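Local coordinates for putative restriction endonuclease domain-containing protein (Anabaena variabilis, PDB 3OT2) that is of unknown function but is probably a nuclease of the Uma2 (DUF820) family, PD-(D/E)XK clan, at residues P106-E111 and V166-F171. Residues are numbered along the deposited sequence; the frame is centred on the assembly and turned at random.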
ATOM      1  N   PRO A 106      17.257   6.295  -5.240  1.00 28.10           N
ATOM      2  CA  PRO A 106      17.460   5.492  -6.472  1.00 27.74           C
ATOM      3  C   PRO A 106      16.555   5.966  -7.603  1.00 31.19           C
ATOM      4  O   PRO A 106      15.535   6.588  -7.341  1.00 31.16           O
ATOM      5  CB  PRO A 106      17.075   4.060  -6.054  1.00 29.20           C
ATOM      6  CG  PRO A 106      16.911   4.089  -4.564  1.00 33.02           C
ATOM      7  CD  PRO A 106      16.617   5.505  -4.171  1.00 29.21           C
ATOM      8  N   ASP A 107      16.884   5.647  -8.855  1.00 27.64           N
ATOM      9  CA  ASP A 107      15.972   5.962  -9.958  1.00 25.33           C
ATOM     10  C   ASP A 107      14.803   4.989  -9.925  1.00 26.94           C
ATOM     11  O   ASP A 107      13.682   5.322 -10.293  1.00 26.30           O
ATOM     12  CB  ASP A 107      16.721   5.870 -11.299  1.00 27.16           C
ATOM     13  CG  ASP A 107      17.611   7.063 -11.477  1.00 29.73           C
ATOM     14  OD1 ASP A 107      17.083   8.138 -11.844  1.00 32.53           O
ATOM     15  OD2 ASP A 107      18.814   6.965 -11.116  1.00 30.58           O
ATOM     16  N   TRP A 108      15.067   3.783  -9.444  1.00 25.32           N
ATOM     17  CA  TRP A 108      14.086   2.715  -9.360  1.00 25.07           C
ATOM     18  C   TRP A 108      14.348   1.908  -8.085  1.00 28.30           C
ATOM     19  O   TRP A 108      15.454   1.384  -7.900  1.00 27.86           O
ATOM     20  CB  TRP A 108      14.174   1.854 -10.639  1.00 24.13           C
ATOM     21  CG  TRP A 108      13.251   0.667 -10.750  1.00 24.77           C
ATOM     22  CD1 TRP A 108      12.088   0.437 -10.061  1.00 26.93           C
ATOM     23  CD2 TRP A 108      13.370  -0.391 -11.712  1.00 24.70           C
ATOM     24  NE1 TRP A 108      11.517  -0.745 -10.490  1.00 25.57           N
ATOM     25  CE2 TRP A 108      12.274  -1.257 -11.524  1.00 27.59           C
ATOM     26  CE3 TRP A 108      14.326  -0.708 -12.712  1.00 26.32           C
ATOM     27  CZ2 TRP A 108      12.104  -2.421 -12.295  1.00 27.44           C
ATOM     28  CZ3 TRP A 108      14.143  -1.854 -13.482  1.00 27.42           C
ATOM     29  CH2 TRP A 108      13.061  -2.704 -13.258  1.00 27.75           C
ATOM     30  N   THR A 109      13.353   1.871  -7.179  1.00 25.31           N
ATOM     31  CA  THR A 109      13.485   1.126  -5.929  1.00 26.58           C
ATOM     32  C   THR A 109      12.610  -0.122  -6.000  1.00 27.66           C
ATOM     33  O   THR A 109      11.471  -0.050  -6.445  1.00 26.37           O
ATOM     34  CB  THR A 109      13.200   1.996  -4.673  1.00 30.30           C
ATOM     35  OG1 THR A 109      13.423   1.200  -3.510  1.00 31.74           O
ATOM     36  CG2 THR A 109      11.753   2.518  -4.593  1.00 27.68           C
ATOM     37  N   ILE A 110      13.149  -1.263  -5.574  1.00 26.36           N
ATOM     38  CA  ILE A 110      12.387  -2.514  -5.555  1.00 25.96           C
ATOM     39  C   ILE A 110      12.439  -3.088  -4.151  1.00 29.22           C
ATOM     40  O   ILE A 110      13.518  -3.295  -3.607  1.00 27.51           O
ATOM     41  CB  ILE A 110      12.871  -3.532  -6.616  1.00 28.59           C
ATOM     42  CG1 ILE A 110      12.774  -2.937  -8.045  1.00 28.84           C
ATOM     43  CG2 ILE A 110      12.099  -4.851  -6.499  1.00 27.91           C
ATOM     44  CD1 ILE A 110      13.666  -3.558  -9.008  1.00 28.78           C
ATOM     45  N   GLU A 111      11.252  -3.310  -3.564  1.00 26.13           N
ATOM     46  CA  GLU A 111      11.092  -3.885  -2.241  1.00 26.65           C
ATOM     47  C   GLU A 111      10.348  -5.180  -2.372  1.00 30.20           C
ATOM     48  O   GLU A 111       9.356  -5.256  -3.095  1.00 29.67           O
ATOM     49  CB  GLU A 111      10.347  -2.925  -1.298  1.00 27.67           C
ATOM     50  CG  GLU A 111      11.064  -1.595  -1.096  1.00 32.54           C
ATOM     51  CD  GLU A 111      12.253  -1.605  -0.144  1.00 40.70           C
ATOM     52  OE1 GLU A 111      12.778  -2.695   0.190  1.00 33.34           O
ATOM     53  OE2 GLU A 111      12.680  -0.503   0.251  1.00 37.53           O
ATOM     54  N   VAL A 166       5.042  -6.332 -16.148  1.00 34.22           N
ATOM     55  CA  VAL A 166       5.148  -5.343 -15.078  1.00 30.79           C
ATOM     56  C   VAL A 166       5.846  -4.119 -15.671  1.00 34.08           C
ATOM     57  O   VAL A 166       6.902  -4.284 -16.270  1.00 32.60           O
ATOM     58  CB  VAL A 166       5.867  -5.891 -13.822  1.00 32.19           C
ATOM     59  CG1 VAL A 166       5.695  -4.949 -12.632  1.00 30.15           C
ATOM     60  CG2 VAL A 166       5.358  -7.287 -13.466  1.00 33.08           C
ATOM     61  N   PRO A 167       5.287  -2.901 -15.545  1.00 31.14           N
ATOM     62  CA  PRO A 167       5.977  -1.720 -16.091  1.00 30.26           C
ATOM     63  C   PRO A 167       7.356  -1.509 -15.483  1.00 31.65           C
ATOM     64  O   PRO A 167       7.604  -1.776 -14.291  1.00 28.72           O
ATOM     65  CB  PRO A 167       5.069  -0.545 -15.697  1.00 32.48           C
ATOM     66  CG  PRO A 167       3.773  -1.134 -15.351  1.00 37.24           C
ATOM     67  CD  PRO A 167       4.035  -2.523 -14.865  1.00 32.79           C
ATOM     68  N   VAL A 168       8.232  -0.970 -16.300  1.00 27.85           N
ATOM     69  CA  VAL A 168       9.606  -0.676 -15.913  1.00 27.52           C
ATOM     70  C   VAL A 168       9.900   0.784 -16.258  1.00 32.72           C
ATOM     71  O   VAL A 168       9.232   1.331 -17.140  1.00 31.89           O
ATOM     72  CB  VAL A 168      10.602  -1.659 -16.609  1.00 30.86           C
ATOM     73  CG1 VAL A 168      10.459  -3.077 -16.053  1.00 29.61           C
ATOM     74  CG2 VAL A 168      10.467  -1.645 -18.141  1.00 32.26           C
ATOM     75  N   PRO A 169      10.880   1.455 -15.610  1.00 29.87           N
ATOM     76  CA  PRO A 169      11.218   2.831 -16.044  1.00 29.94           C
ATOM     77  C   PRO A 169      11.698   2.816 -17.493  1.00 32.34           C
ATOM     78  O   PRO A 169      12.152   1.772 -17.974  1.00 30.69           O
ATOM     79  CB  PRO A 169      12.332   3.254 -15.083  1.00 31.20           C
ATOM     80  CG  PRO A 169      12.336   2.250 -13.995  1.00 33.61           C
ATOM     81  CD  PRO A 169      11.792   0.981 -14.558  1.00 29.12           C
ATOM     82  N   SER A 170      11.550   3.938 -18.212  1.00 30.84           N
ATOM     83  CA  SER A 170      11.885   3.958 -19.637  1.00 31.90           C
ATOM     84  C   SER A 170      13.376   3.598 -19.903  1.00 35.25           C
ATOM     85  O   SER A 170      13.646   2.961 -20.929  1.00 35.01           O
ATOM     86  CB  SER A 170      11.501   5.287 -20.285  1.00 36.21           C
ATOM     87  OG  SER A 170      12.180   6.362 -19.661  1.00 46.93           O
ATOM     88  N   PHE A 171      14.314   3.895 -18.971  1.00 29.81           N
ATOM     89  CA  PHE A 171      15.714   3.503 -19.218  1.00 30.22           C
ATOM     90  C   PHE A 171      15.851   1.959 -19.265  1.00 34.86           C
ATOM     91  O   PHE A 171      16.794   1.465 -19.877  1.00 35.61           O
ATOM     92  CB  PHE A 171      16.679   4.085 -18.160  1.00 30.75           C
ATOM     93  CG  PHE A 171      16.509   3.542 -16.749  1.00 30.23           C
ATOM     94  CD1 PHE A 171      17.112   2.341 -16.366  1.00 31.26           C
ATOM     95  CD2 PHE A 171      15.799   4.265 -15.785  1.00 30.18           C
ATOM     96  CE1 PHE A 171      16.993   1.867 -15.053  1.00 30.77           C
ATOM     97  CE2 PHE A 171      15.724   3.809 -14.452  1.00 30.26           C
ATOM     98  CZ  PHE A 171      16.302   2.607 -14.105  1.00 28.71           C
TER
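Pro169 stands its ring nearly upright on one face of the Trp108 indole, meeting it with the CD-CG edge: CD lies 3.6 Å from the centroid of the six-membered ring and 14° off the ring normal, a well-centred CH-pi contact. The neighbouring Pro169 CG reaches back toward the root of the side chain, 3.7 Å from Trp108 CG. Farther along the indole, Val168 CG1 comes within 3.8 Å of Trp108 CH2. Nearer the backbone, Phe171 CZ lies 4.1 Å from Trp108 CE3, and Phe171 CE2 also packs on the CB of Asp107, 3.9 Å away.

With CG anti to the backbone N (chi1 179°), the indole extends from strand 108-112 toward the loop 166-171. Its opposite face takes Ile110 CD1, offset toward the rim, while Trp138 of the adjoining parallel strand meets Trp108 edge-to-face. A classic beta bulge, in which Asp107 and Trp108 both face Val84, lets these two consecutive residues point toward the same loop. Turned away from Phe171, the Asp107 carboxylate bonds Arg89 and Ile86 N through OD2 and Gln135 NE2 through OD1.

Without the indole, as with an alanine here, Pro169 and Ile110 would probably be left with a gap between them. Between these two segments the contact is apolar packing and CH-pi attraction, without hydrogen bonds; Pro167 O, bonded to Trp138 NE1, supplies a polar tie from the loop to the next strand of what is probably the PD-(D/E)XK core sheet.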